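Local coordinates for cleavage stimulation factor 77 (Encephalitozoon cuniculi, PDB 2UY1), which probably binds mRNA and, like cleavage stimulation factor 77 proteins elsewhere, probably acts in 3'-end processing of pre-mRNA, at residues Glu72-Leu75 with Gly76-Asn80; Trp82-Tyr85 with Gly86-Glu90; Gln158-Gln161 with Gln162-Pro165; Arg177-Asp180 with Leu181-Asn185; Glu433-Leu436 with Gly437-His440. All coordinates share one frame; numbering follows the deposited sequence.

Interaction 1. Residues Glu72-Leu75 with Gly76-Asn80; sequences EFTL and GQFEN
Thr74 O is gripped by two backbone amides in the last turn of helix 69-78. Phe78 N reaches it over 2.9 Å, in the carbonyl plane. Gln77 N lies 2.8 Å from the same Thr74 O but comes from above that plane, 58° out of it, so one oxygen serves both an i to i+4 and an i to i+3 bond. Two residues earlier, Gly76 N donates to Glu72 O at 2.9 Å and only weakly to Phe73 O. Such tightening is common where an alpha-helix runs out, and here the chain leaves the helix towards the loop before helix 85-90, in the all-helical, TPR-like fold of the suppressor-of-forked family. The ring of Phe78 meets Thr74 in two ways: its CD2 edge lies 3.5 Å from Thr74 O, near the ring plane, and 4.1 Å from Thr74 CG2. That methyl stands anti to the backbone N of Thr74, which turns OG1 back to Val70 O. Trp50 of helix 47-57 meets the Phe78 ring edge-to-face, while Leu75 packs on Leu87 and Phe88. Past the helix, Glu79 CB comes within 3.0 Å of Leu75 O; CG sits between the backbone N and carbonyl carbon of Glu79 (chi1 66°), keeping it 3.4 Å from Leu75 O.

Interaction 2. Residues Trp82-Tyr85 with Gly86-Glu90; sequences WDSY and GLFKE. Unlike the reference sequence in segment 86-90: Phe88 (reference Tyr).
Tyr85 and Lys89 both swing CG away from their own backbone N (chi1 162° and 177°), and their side chains run alongside each other in the same direction. The extended lysine carries CD to 4.1 Å from Tyr85 CZ, obliquely to the ring; the bend at its last torsion then sets Lys89 NZ 3.8 Å from Tyr85 OH, a loose approach of two polar ends. Ser84 places OG between its backbone N and carbonyl carbon (chi1 53°), where it bonds back to Tyr81 O; the same hydroxyl lies 3.4 Å from Phe88 CD1, at the ring edge and in its plane. Phe88, which differs from the reference sequence, also touches Ser84 CB through CD1. Beneath these side chains Phe88 N donates to Ser84 O at 2.6 Å, nearly along the C=O axis, and Lys89 N to Tyr85 O at 2.7 Å. Leu87 and Phe88 carry the contact across to Leu75 of helix 69-78, and Met120 touches Ser84, Tyr85 and Phe88. The pattern is that of the first turn of an alpha-helix, here helix 85-90, which follows helix 69-78 and packs on it within a helical-repeat fold.

Interaction 3. Residues Gln158-Gln161 with Gln162-Pro165; sequences QRYQ and QIQP
Gln158 touches the next turn of helix 150-167 lightly, Gln162 CG lying 4.1 Å from Gln158 O. Arg159 contributes mainly its carbonyl: Ile163 N donates to Arg159 O at 3.2 Å in the carbonyl plane, and Gln162 N adds a weak bond to the same oxygen. The aliphatic branch of Ile163 runs past it, with CG1 3.7 Å from Arg159 O. Tyr160 carries the side-chain contact. Its CG is anti to the backbone N (chi1 -175°), laying the ring alongside the helix where Gln164 can cover one face. Gln164 CB makes a CH-pi contact at 4.3 Å from the centroid of the Tyr160 ring, displaced toward the rim. Beyond CB the glutamine is extended and crosses the ring obliquely, its amide plane only 18° from the ring plane and its OE1 3.7 Å from Tyr160 CE2. The helix belongs to the alpha-helical, TPR-like array of the Suf family and packs on its successor, helix 173-184, through Ile163 and Gln162. Gln164 N is bonded to Tyr160 O at 2.8 Å, from above the carbonyl plane. At Gln161 the regular bonding breaks: Pro165 has no amide hydrogen to give, and its CD instead sits 3.0 Å from Gln161 O, where the helix kinks.

Interaction 4. Residues Arg177-Asp180 with Leu181-Asn185; sequences RLID and LEMEN
Leu181 N, Glu182 N and Met183 N bond back to Arg177 O, Leu178 O and Ile179 O in regular i to i+4 order, as the last turns of alpha-helix 173-184 in the TPR-like helical array. The Met183 N to Ile179 O bond is 2.8 Å; the following one, Glu184 N to Asp180 O, is weak at 3.4 Å, as the helix nears its end. Apolar contacts lie along two sides. Leu178 CD1 and Leu181 CD2 meet at 4.5 Å, beside Ile163 of helix 150-167, whereas Ile179 and Met183 run side by side toward helix 213-225. The charged ends have partners elsewhere: buried Glu182 forms a salt bridge with Arg197 of helix 193-208, Asp180 OD1 probably accepts from Ile435 N, and Glu184 OE1 pairs with a basic side chain of a neighbouring chain. Met183 CG, anti to its carbonyl carbon (chi1 -73°), rests 4.1 Å from Ile179 CG2 and 3.2 Å from Ile179 O; beyond it the chain bends away.

Interaction 5. Residues Glu433-Leu436 with Gly437-His440; sequences EGIL and GRYH
Leu436 and His440, with buried Gly437 and Tyr439, form the close-packed side of this first stretch of alpha-helix 434-446. Leu436 O accepts two bonds, from His440 N at 2.9 Å and from His440 ND1 at 3.1 Å, which arrive from opposite faces of the carbonyl plane. The second ties the imidazole back to its own helix and restrains its rotation; the oxygen lies 22° out of the ring plane. Leu436 CD1 packs 3.8 Å from His440 CE1, and the two side chains run alongside each other. The same methyl touches Tyr439 CD2, which lies over the centre of one face of the His440 ring. Near the start of the helix Gly434 has positive phi, and Gly437 N bonds to Glu433 O from above its carbonyl plane. The looser side belongs to exposed Glu433 and to Arg438, whose extended chain leads away from the segment; both pack on another protein chain, where an acidic side chain pairs with Arg438 NH1. The aliphatic part of Arg438 is still used within the helix: Ile435, CG1 anti to the backbone N (chi1 -170°), crosses it at about a right angle, bringing Ile435 CD1 to 3.7 Å from Arg438 CD.

All five are local contacts within single helices or at their ends, yet each leads to another. Interactions 1 and 2 lie on successive helices that pack through Leu75, Leu87 and Phe88; both are partly buried, backbone hydrogen bonds with apolar side chains facing the neighbouring helix. Interaction 3 is the surface member, rich in glutamine, but its Ile163 joins it to Leu181 of interaction 4. Trp82 of interaction 2 bridges the groups, touching Tyr160 and Leu178. Interactions 4 and 5 are also partly buried, and a probable polar bond joins them. Interaction 5 lies nearest the chain's centre, about 9 Å away centre to centre, and along with interaction 4 contacts a neighbouring chain through charged side chains.

Interaction 1. Residues Glu72-Leu75 with Gly76-Asn80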
loop_
_atom_site.group_PDB
_atom_site.type_symbol
_atom_site.label_atom_id
_atom_site.label_comp_id
_atom_site.label_asym_id
_atom_site.label_seq_id
_atom_site.Cartn_x
_atom_site.Cartn_y
_atom_site.Cartn_z
ATOM N N GLU B 72 -27.274 10.570 53.164
ATOM C CA GLU B 72 -26.344 11.694 52.992
ATOM C C GLU B 72 -24.911 11.236 52.778
ATOM O O GLU B 72 -24.225 11.816 51.964
ATOM C CB GLU B 72 -26.373 12.616 54.222
ATOM C CG GLU B 72 -27.750 13.226 54.549
ATOM C CD GLU B 72 -27.665 14.345 55.575
ATOM O OE1 GLU B 72 -26.979 14.154 56.613
ATOM O OE2 GLU B 72 -28.306 15.410 55.345
ATOM N N PHE B 73 -24.467 10.239 53.562
ATOM C CA PHE B 73 -23.121 9.606 53.429
ATOM C C PHE B 73 -22.926 8.919 52.066
ATOM O O PHE B 73 -21.877 9.084 51.443
ATOM C CB PHE B 73 -22.819 8.695 54.644
ATOM C CG PHE B 73 -21.501 7.928 54.569
ATOM C CD1 PHE B 73 -20.264 8.592 54.556
ATOM C CD2 PHE B 73 -21.510 6.515 54.576
ATOM C CE1 PHE B 73 -19.041 7.880 54.483
ATOM C CE2 PHE B 73 -20.311 5.782 54.509
ATOM C CZ PHE B 73 -19.055 6.480 54.466
ATOM N N THR B 74 -23.959 8.209 51.603
ATOM C CA THR B 74 -24.041 7.615 50.263
ATOM C C THR B 74 -24.112 8.673 49.126
ATOM O O THR B 74 -23.379 8.566 48.141
ATOM C CB THR B 74 -25.240 6.578 50.183
ATOM O OG1 THR B 74 -25.127 5.614 51.244
ATOM C CG2 THR B 74 -25.305 5.848 48.854
ATOM N N LEU B 75 -24.969 9.690 49.287
ATOM C CA LEU B 75 -24.993 10.847 48.393
ATOM C C LEU B 75 -23.694 11.615 48.332
ATOM O O LEU B 75 -23.428 12.249 47.329
ATOM C CB LEU B 75 -26.163 11.795 48.677
ATOM C CG LEU B 75 -27.586 11.332 48.307
ATOM C CD1 LEU B 75 -28.613 12.309 48.861
ATOM C CD2 LEU B 75 -27.820 11.162 46.832
ATOM N N GLY B 76 -22.856 11.531 49.368
ATOM C CA GLY B 76 -21.481 12.077 49.300
ATOM C C GLY B 76 -20.760 11.430 48.121
ATOM O O GLY B 76 -20.030 12.090 47.384
ATOM N N GLN B 77 -21.011 10.131 47.936
ATOM C CA GLN B 77 -20.362 9.339 46.891
ATOM C C GLN B 77 -21.060 9.408 45.534
ATOM O O GLN B 77 -20.388 9.573 44.515
ATOM C CB GLN B 77 -20.251 7.875 47.302
ATOM C CG GLN B 77 -19.149 7.159 46.550
ATOM C CD GLN B 77 -17.843 7.157 47.307
ATOM O OE1 GLN B 77 -17.580 8.053 48.115
ATOM N NE2 GLN B 77 -17.040 6.118 47.098
ATOM N N PHE B 78 -22.400 9.292 45.532
ATOM C CA PHE B 78 -23.158 9.148 44.313
ATOM C C PHE B 78 -24.062 10.324 43.922
ATOM O O PHE B 78 -24.995 10.130 43.148
ATOM C CB PHE B 78 -23.956 7.840 44.340
ATOM C CG PHE B 78 -23.089 6.600 44.464
ATOM C CD1 PHE B 78 -22.586 5.957 43.317
ATOM C CD2 PHE B 78 -22.764 6.087 45.709
ATOM C CE1 PHE B 78 -21.796 4.821 43.412
ATOM C CE2 PHE B 78 -21.986 4.951 45.806
ATOM C CZ PHE B 78 -21.480 4.329 44.635
ATOM N N GLU B 79 -23.807 11.528 44.434
ATOM C CA GLU B 79 -24.672 12.697 44.131
ATOM C C GLU B 79 -24.621 13.132 42.646
ATOM O O GLU B 79 -25.565 13.731 42.126
ATOM C CB GLU B 79 -24.357 13.907 45.037
ATOM C CG GLU B 79 -22.944 14.537 44.826
ATOM C CD GLU B 79 -22.642 15.654 45.790
ATOM O OE1 GLU B 79 -21.458 15.809 46.202
ATOM O OE2 GLU B 79 -23.595 16.384 46.150
ATOM N N ASN B 80 -23.508 12.848 41.982
ATOM C CA ASN B 80 -23.320 13.279 40.587
ATOM C C ASN B 80 -23.781 12.212 39.599
ATOM O O ASN B 80 -23.709 12.432 38.386
ATOM C CB ASN B 80 -21.840 13.613 40.351
ATOM C CG ASN B 80 -21.475 15.001 40.805
ATOM O OD1 ASN B 80 -21.860 15.979 40.171
ATOM N ND2 ASN B 80 -20.699 15.103 41.879
#

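Interaction 2. Residues Trp82-Tyr85 with Gly86-Glu90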
loop_
_atom_site.group_PDB
_atom_site.type_symbol
_atom_site.label_atom_id
_atom_site.label_comp_id
_atom_site.label_asym_id
_atom_site.label_seq_id
_atom_site.Cartn_x
_atom_site.Cartn_y
_atom_site.Cartn_z
ATOM N N TRP B 82 -25.891 9.510 37.379
ATOM C CA TRP B 82 -27.044 9.501 36.482
ATOM C C TRP B 82 -28.062 8.434 36.831
ATOM O O TRP B 82 -29.051 8.310 36.160
ATOM C CB TRP B 82 -26.603 9.280 35.017
ATOM C CG TRP B 82 -25.389 8.321 34.901
ATOM C CD1 TRP B 82 -25.416 6.974 34.679
ATOM C CD2 TRP B 82 -23.998 8.678 35.071
ATOM N NE1 TRP B 82 -24.125 6.468 34.668
ATOM C CE2 TRP B 82 -23.239 7.486 34.917
ATOM C CE3 TRP B 82 -23.322 9.889 35.336
ATOM C CZ2 TRP B 82 -21.836 7.471 35.020
ATOM C CZ3 TRP B 82 -21.940 9.871 35.438
ATOM C CH2 TRP B 82 -21.205 8.663 35.276
ATOM N N ASP B 83 -27.822 7.644 37.858
ATOM C CA ASP B 83 -28.848 6.711 38.286
ATOM C C ASP B 83 -29.135 6.839 39.780
ATOM O O ASP B 83 -29.484 5.861 40.435
ATOM C CB ASP B 83 -28.435 5.287 37.932
ATOM C CG ASP B 83 -29.606 4.412 37.534
ATOM O OD1 ASP B 83 -30.670 4.940 37.118
ATOM O OD2 ASP B 83 -29.439 3.181 37.609
ATOM N N SER B 84 -29.025 8.058 40.300
ATOM C CA SER B 84 -29.135 8.314 41.727
ATOM C C SER B 84 -30.577 8.572 42.199
ATOM O O SER B 84 -30.805 8.785 43.394
ATOM C CB SER B 84 -28.235 9.486 42.113
ATOM O OG SER B 84 -28.520 10.605 41.282
ATOM N N TYR B 85 -31.516 8.549 41.260
ATOM C CA TYR B 85 -32.912 8.946 41.469
ATOM C C TYR B 85 -33.634 8.241 42.631
ATOM O O TYR B 85 -34.256 8.906 43.452
ATOM C CB TYR B 85 -33.702 8.825 40.162
ATOM C CG TYR B 85 -35.202 8.788 40.355
ATOM C CD1 TYR B 85 -35.950 9.971 40.473
ATOM C CD2 TYR B 85 -35.880 7.562 40.451
ATOM C CE1 TYR B 85 -37.358 9.927 40.667
ATOM C CE2 TYR B 85 -37.269 7.507 40.644
ATOM C CZ TYR B 85 -38.002 8.681 40.754
ATOM O OH TYR B 85 -39.378 8.603 40.933
ATOM N N GLY B 86 -33.549 6.912 42.698
ATOM C CA GLY B 86 -34.134 6.167 43.802
ATOM C C GLY B 86 -33.409 6.508 45.093
ATOM O O GLY B 86 -34.023 6.588 46.156
ATOM N N LEU B 87 -32.103 6.728 45.001
ATOM C CA LEU B 87 -31.335 7.173 46.155
ATOM C C LEU B 87 -31.776 8.581 46.593
ATOM O O LEU B 87 -31.976 8.794 47.774
ATOM C CB LEU B 87 -29.826 7.101 45.887
ATOM C CG LEU B 87 -28.843 7.552 46.977
ATOM C CD1 LEU B 87 -28.887 6.638 48.225
ATOM C CD2 LEU B 87 -27.462 7.595 46.390
ATOM N N PHE B 88 -31.940 9.516 45.636
ATOM C CA PHE B 88 -32.384 10.876 45.955
ATOM C C PHE B 88 -33.810 10.793 46.510
ATOM O O PHE B 88 -34.081 11.336 47.581
ATOM C CB PHE B 88 -32.231 11.852 44.776
ATOM C CG PHE B 88 -30.890 12.619 44.756
ATOM C CD1 PHE B 88 -29.940 12.374 43.774
ATOM C CD2 PHE B 88 -30.585 13.580 45.731
ATOM C CE1 PHE B 88 -28.712 13.094 43.723
ATOM C CE2 PHE B 88 -29.351 14.293 45.707
ATOM C CZ PHE B 88 -28.414 14.063 44.684
ATOM N N LYS B 89 -34.679 10.039 45.827
ATOM C CA LYS B 89 -36.059 9.747 46.282
ATOM C C LYS B 89 -36.143 9.256 47.733
ATOM O O LYS B 89 -36.831 9.869 48.549
ATOM C CB LYS B 89 -36.782 8.762 45.320
ATOM C CG LYS B 89 -38.211 8.338 45.742
ATOM C CD LYS B 89 -38.900 7.550 44.635
ATOM C CE LYS B 89 -40.402 7.357 44.904
ATOM N NZ LYS B 89 -41.319 8.319 44.162
ATOM N N GLU B 90 -35.459 8.162 48.057
ATOM C CA GLU B 90 -35.536 7.586 49.399
ATOM C C GLU B 90 -35.045 8.547 50.507
ATOM O O GLU B 90 -35.555 8.539 51.617
ATOM C CB GLU B 90 -34.749 6.278 49.471
ATOM C CG GLU B 90 -35.409 5.109 48.789
ATOM C CD GLU B 90 -34.424 4.016 48.412
ATOM O OE1 GLU B 90 -34.532 3.525 47.270
ATOM O OE2 GLU B 90 -33.544 3.651 49.238
#

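Interaction 3. Residues Gln158-Gln161 with Gln162-Pro165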
loop_
_atom_site.group_PDB
_atom_site.type_symbol
_atom_site.label_atom_id
_atom_site.label_comp_id
_atom_site.label_asym_id
_atom_site.label_seq_id
_atom_site.Cartn_x
_atom_site.Cartn_y
_atom_site.Cartn_z
ATOM N N GLN B 158 -31.835 18.602 29.569
ATOM C CA GLN B 158 -31.129 18.718 28.290
ATOM C C GLN B 158 -29.834 17.912 28.344
ATOM O O GLN B 158 -29.468 17.235 27.392
ATOM C CB GLN B 158 -30.756 20.164 27.974
ATOM C CG GLN B 158 -31.896 21.153 27.898
ATOM C CD GLN B 158 -31.502 22.471 27.227
ATOM O OE1 GLN B 158 -30.481 23.081 27.578
ATOM N NE2 GLN B 158 -32.311 22.912 26.249
ATOM N N ARG B 159 -29.140 17.983 29.474
ATOM C CA ARG B 159 -27.844 17.320 29.591
ATOM C C ARG B 159 -27.967 15.794 29.542
ATOM O O ARG B 159 -27.293 15.140 28.727
ATOM C CB ARG B 159 -27.089 17.835 30.820
ATOM C CG ARG B 159 -26.328 19.147 30.568
ATOM C CD ARG B 159 -25.726 19.738 31.864
ATOM N NE ARG B 159 -24.697 18.884 32.491
ATOM C CZ ARG B 159 -24.370 18.898 33.792
ATOM N NH1 ARG B 159 -24.985 19.706 34.647
ATOM N NH2 ARG B 159 -23.433 18.077 34.246
ATOM N N TYR B 160 -28.864 15.242 30.368
ATOM C CA TYR B 160 -29.138 13.804 30.409
ATOM C C TYR B 160 -29.522 13.202 29.042
ATOM O O TYR B 160 -29.415 11.981 28.838
ATOM C CB TYR B 160 -30.205 13.463 31.454
ATOM C CG TYR B 160 -30.415 11.979 31.579
ATOM C CD1 TYR B 160 -29.365 11.137 31.998
ATOM C CD2 TYR B 160 -31.640 11.389 31.254
ATOM C CE1 TYR B 160 -29.524 9.756 32.098
ATOM C CE2 TYR B 160 -31.803 9.995 31.350
ATOM C CZ TYR B 160 -30.732 9.201 31.779
ATOM O OH TYR B 160 -30.878 7.852 31.900
ATOM N N GLN B 161 -29.965 14.058 28.119
ATOM C CA GLN B 161 -30.232 13.629 26.742
ATOM C C GLN B 161 -28.948 13.207 26.053
ATOM O O GLN B 161 -28.898 12.130 25.453
ATOM C CB GLN B 161 -30.893 14.738 25.919
ATOM C CG GLN B 161 -32.283 15.174 26.371
ATOM C CD GLN B 161 -32.642 16.554 25.829
ATOM O OE1 GLN B 161 -31.832 17.207 25.146
ATOM N NE2 GLN B 161 -33.851 17.011 26.135
ATOM N N GLN B 162 -27.925 14.063 26.125
ATOM C CA GLN B 162 -26.592 13.782 25.546
ATOM C C GLN B 162 -25.880 12.594 26.207
ATOM O O GLN B 162 -25.062 11.929 25.555
ATOM C CB GLN B 162 -25.686 15.019 25.576
ATOM C CG GLN B 162 -26.289 16.284 24.916
ATOM C CD GLN B 162 -25.228 17.311 24.451
ATOM O OE1 GLN B 162 -24.325 17.707 25.212
ATOM N NE2 GLN B 162 -25.350 17.755 23.191
ATOM N N ILE B 163 -26.209 12.341 27.485
ATOM C CA ILE B 163 -25.577 11.317 28.334
ATOM C C ILE B 163 -26.271 9.957 28.168
ATOM O O ILE B 163 -25.616 8.907 28.096
ATOM C CB ILE B 163 -25.579 11.783 29.849
ATOM C CG1 ILE B 163 -24.630 12.958 30.067
ATOM C CG2 ILE B 163 -25.170 10.655 30.818
ATOM C CD1 ILE B 163 -24.804 13.638 31.421
ATOM N N GLN B 164 -27.604 9.985 28.090
ATOM C CA GLN B 164 -28.445 8.778 28.026
ATOM C C GLN B 164 -27.964 7.750 27.023
ATOM O O GLN B 164 -27.936 6.559 27.364
ATOM C CB GLN B 164 -29.908 9.126 27.717
ATOM C CG GLN B 164 -30.898 8.042 28.106
ATOM C CD GLN B 164 -32.355 8.511 28.004
ATOM O OE1 GLN B 164 -32.636 9.702 27.774
ATOM N NE2 GLN B 164 -33.291 7.568 28.178
ATOM N N PRO B 165 -27.603 8.186 25.786
ATOM C CA PRO B 165 -27.240 7.142 24.846
ATOM C C PRO B 165 -25.852 6.542 25.136
ATOM O O PRO B 165 -25.602 5.409 24.759
ATOM C CB PRO B 165 -27.279 7.862 23.480
ATOM C CG PRO B 165 -26.963 9.279 23.792
ATOM C CD PRO B 165 -27.493 9.533 25.179
#

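Interaction 4. Residues Arg177-Asp180 with Leu181-Asn185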
loop_
_atom_site.group_PDB
_atom_site.type_symbol
_atom_site.label_atom_id
_atom_site.label_comp_id
_atom_site.label_asym_id
_atom_site.label_seq_id
_atom_site.Cartn_x
_atom_site.Cartn_y
_atom_site.Cartn_z
ATOM N N ARG B 177 -16.199 9.078 25.622
ATOM C CA ARG B 177 -17.162 10.077 25.149
ATOM C C ARG B 177 -17.808 10.903 26.271
ATOM O O ARG B 177 -17.893 12.133 26.175
ATOM C CB ARG B 177 -18.237 9.392 24.302
ATOM C CG ARG B 177 -17.857 9.206 22.825
ATOM C CD ARG B 177 -18.975 8.543 22.057
ATOM N NE ARG B 177 -18.531 8.066 20.745
ATOM C CZ ARG B 177 -18.486 6.785 20.370
ATOM N NH1 ARG B 177 -18.874 5.812 21.195
ATOM N NH2 ARG B 177 -18.068 6.468 19.148
ATOM N N LEU B 178 -18.232 10.225 27.338
ATOM C CA LEU B 178 -18.796 10.889 28.519
ATOM C C LEU B 178 -17.818 11.869 29.160
ATOM O O LEU B 178 -18.168 13.037 29.418
ATOM C CB LEU B 178 -19.307 9.868 29.550
ATOM C CG LEU B 178 -19.854 10.357 30.925
ATOM C CD1 LEU B 178 -21.203 11.098 30.763
ATOM C CD2 LEU B 178 -20.023 9.212 31.914
ATOM N N ILE B 179 -16.602 11.393 29.426
ATOM C CA ILE B 179 -15.524 12.217 29.943
ATOM C C ILE B 179 -15.348 13.509 29.147
ATOM O O ILE B 179 -15.370 14.608 29.742
ATOM C CB ILE B 179 -14.162 11.439 30.011
ATOM C CG1 ILE B 179 -14.145 10.502 31.221
ATOM C CG2 ILE B 179 -12.935 12.421 30.082
ATOM C CD1 ILE B 179 -13.064 9.422 31.172
ATOM N N ASP B 180 -15.167 13.364 27.833
ATOM C CA ASP B 180 -14.988 14.518 26.920
ATOM C C ASP B 180 -16.146 15.535 26.959
ATOM O O ASP B 180 -15.912 16.732 27.002
ATOM C CB ASP B 180 -14.799 14.048 25.480
ATOM C CG ASP B 180 -13.570 13.180 25.280
ATOM O OD1 ASP B 180 -12.487 13.465 25.862
ATOM O OD2 ASP B 180 -13.704 12.195 24.513
ATOM N N LEU B 181 -17.381 15.039 26.908
ATOM C CA LEU B 181 -18.596 15.863 27.022
ATOM C C LEU B 181 -18.624 16.689 28.320
ATOM O O LEU B 181 -18.933 17.886 28.271
ATOM C CB LEU B 181 -19.878 14.990 26.902
ATOM C CG LEU B 181 -21.248 15.556 27.371
ATOM C CD1 LEU B 181 -21.969 16.172 26.237
ATOM C CD2 LEU B 181 -22.130 14.500 28.022
ATOM N N GLU B 182 -18.324 16.046 29.461
ATOM C CA GLU B 182 -18.259 16.709 30.781
ATOM C C GLU B 182 -17.078 17.648 30.965
ATOM O O GLU B 182 -17.174 18.653 31.696
ATOM C CB GLU B 182 -18.251 15.678 31.924
ATOM C CG GLU B 182 -19.600 15.000 32.212
ATOM C CD GLU B 182 -20.707 15.965 32.675
ATOM O OE1 GLU B 182 -20.399 17.021 33.293
ATOM O OE2 GLU B 182 -21.892 15.648 32.443
ATOM N N MET B 183 -15.952 17.308 30.360
ATOM C CA MET B 183 -14.793 18.220 30.379
ATOM C C MET B 183 -15.077 19.583 29.774
ATOM O O MET B 183 -14.525 20.579 30.244
ATOM C CB MET B 183 -13.576 17.617 29.686
ATOM C CG MET B 183 -12.902 16.532 30.467
ATOM S SD MET B 183 -12.331 17.094 32.095
ATOM C CE MET B 183 -10.949 18.136 31.668
ATOM N N GLU B 184 -15.901 19.609 28.722
ATOM C CA GLU B 184 -16.139 20.840 27.930
ATOM C C GLU B 184 -17.284 21.654 28.522
ATOM O O GLU B 184 -17.154 22.881 28.715
ATOM C CB GLU B 184 -16.356 20.556 26.427
ATOM C CG GLU B 184 -17.523 19.619 26.100
ATOM C CD GLU B 184 -18.028 19.698 24.653
ATOM O OE1 GLU B 184 -17.436 20.413 23.803
ATOM O OE2 GLU B 184 -19.036 19.018 24.356
ATOM N N ASN B 185 -18.396 20.953 28.779
ATOM C CA ASN B 185 -19.567 21.393 29.582
ATOM C C ASN B 185 -20.895 20.780 29.101
ATOM O O ASN B 185 -20.990 19.555 28.935
ATOM C CB ASN B 185 -19.646 22.913 29.771
ATOM C CG ASN B 185 -18.828 23.386 30.963
ATOM O OD1 ASN B 185 -17.991 22.488 31.525
ATOM N ND2 ASN B 185 -18.950 24.542 31.385
#

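Interaction 5. Residues Glu433-Leu436 with Gly437-His440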
loop_
_atom_site.group_PDB
_atom_site.type_symbol
_atom_site.label_atom_id
_atom_site.label_comp_id
_atom_site.label_asym_id
_atom_site.label_seq_id
_atom_site.Cartn_x
_atom_site.Cartn_y
_atom_site.Cartn_z
ATOM N N GLU B 433 -10.322 10.594 18.724
ATOM C CA GLU B 433 -10.548 11.944 19.191
ATOM C C GLU B 433 -10.653 12.026 20.748
ATOM O O GLU B 433 -10.884 11.037 21.392
ATOM C CB GLU B 433 -11.876 12.431 18.586
ATOM C CG GLU B 433 -12.260 13.743 19.221
ATOM C CD GLU B 433 -13.406 14.517 18.608
ATOM O OE1 GLU B 433 -14.080 14.007 17.657
ATOM O OE2 GLU B 433 -13.586 15.662 19.124
ATOM N N GLY B 434 -10.543 13.207 21.348
ATOM C CA GLY B 434 -10.728 13.346 22.811
ATOM C C GLY B 434 -9.715 12.538 23.622
ATOM O O GLY B 434 -8.562 12.401 23.211
ATOM N N ILE B 435 -10.132 11.986 24.772
ATOM C CA ILE B 435 -9.180 11.324 25.660
ATOM C C ILE B 435 -8.746 9.926 25.160
ATOM O O ILE B 435 -7.633 9.438 25.478
ATOM C CB ILE B 435 -9.658 11.325 27.157
ATOM C CG1 ILE B 435 -8.517 10.840 28.068
ATOM C CG2 ILE B 435 -10.973 10.527 27.317
ATOM C CD1 ILE B 435 -7.509 11.927 28.438
ATOM N N LEU B 436 -9.591 9.283 24.362
ATOM C CA LEU B 436 -9.173 8.040 23.688
ATOM C C LEU B 436 -8.168 8.310 22.547
ATOM O O LEU B 436 -7.251 7.567 22.339
ATOM C CB LEU B 436 -10.405 7.311 23.156
ATOM C CG LEU B 436 -10.337 5.884 22.589
ATOM C CD1 LEU B 436 -9.635 4.883 23.490
ATOM C CD2 LEU B 436 -11.748 5.401 22.277
ATOM N N GLY B 437 -8.394 9.381 21.803
ATOM C CA GLY B 437 -7.394 9.997 20.932
ATOM C C GLY B 437 -6.045 10.144 21.584
ATOM O O GLY B 437 -5.021 9.716 21.018
ATOM N N ARG B 438 -6.032 10.723 22.787
ATOM C CA ARG B 438 -4.809 10.907 23.572
ATOM C C ARG B 438 -4.105 9.579 23.882
ATOM O O ARG B 438 -2.888 9.459 23.758
ATOM C CB ARG B 438 -5.109 11.699 24.859
ATOM C CG ARG B 438 -5.287 13.175 24.579
ATOM C CD ARG B 438 -5.866 13.940 25.746
ATOM N NE ARG B 438 -6.268 15.303 25.357
ATOM C CZ ARG B 438 -5.490 16.400 25.412
ATOM N NH1 ARG B 438 -4.214 16.329 25.827
ATOM N NH2 ARG B 438 -5.995 17.585 25.071
ATOM N N TYR B 439 -4.889 8.603 24.321
ATOM C CA TYR B 439 -4.410 7.269 24.590
ATOM C C TYR B 439 -3.748 6.696 23.364
ATOM O O TYR B 439 -2.669 6.158 23.493
ATOM C CB TYR B 439 -5.588 6.348 25.008
ATOM C CG TYR B 439 -5.244 4.864 24.998
ATOM C CD1 TYR B 439 -4.514 4.277 26.050
ATOM C CD2 TYR B 439 -5.637 4.056 23.935
ATOM C CE1 TYR B 439 -4.218 2.942 26.040
ATOM C CE2 TYR B 439 -5.335 2.733 23.911
ATOM C CZ TYR B 439 -4.604 2.175 24.958
ATOM O OH TYR B 439 -4.331 0.825 24.926
ATOM N N HIS B 440 -4.417 6.763 22.197
ATOM C CA HIS B 440 -3.817 6.223 20.972
ATOM C C HIS B 440 -2.565 6.916 20.562
ATOM O O HIS B 440 -1.654 6.278 20.092
ATOM C CB HIS B 440 -4.811 6.053 19.812
ATOM C CG HIS B 440 -5.787 4.956 20.054
ATOM N ND1 HIS B 440 -7.006 4.966 20.644
ATOM C CD2 HIS B 440 -5.495 3.637 19.789
ATOM C CE1 HIS B 440 -7.461 3.674 20.650
ATOM N NE2 HIS B 440 -6.520 2.885 20.150
#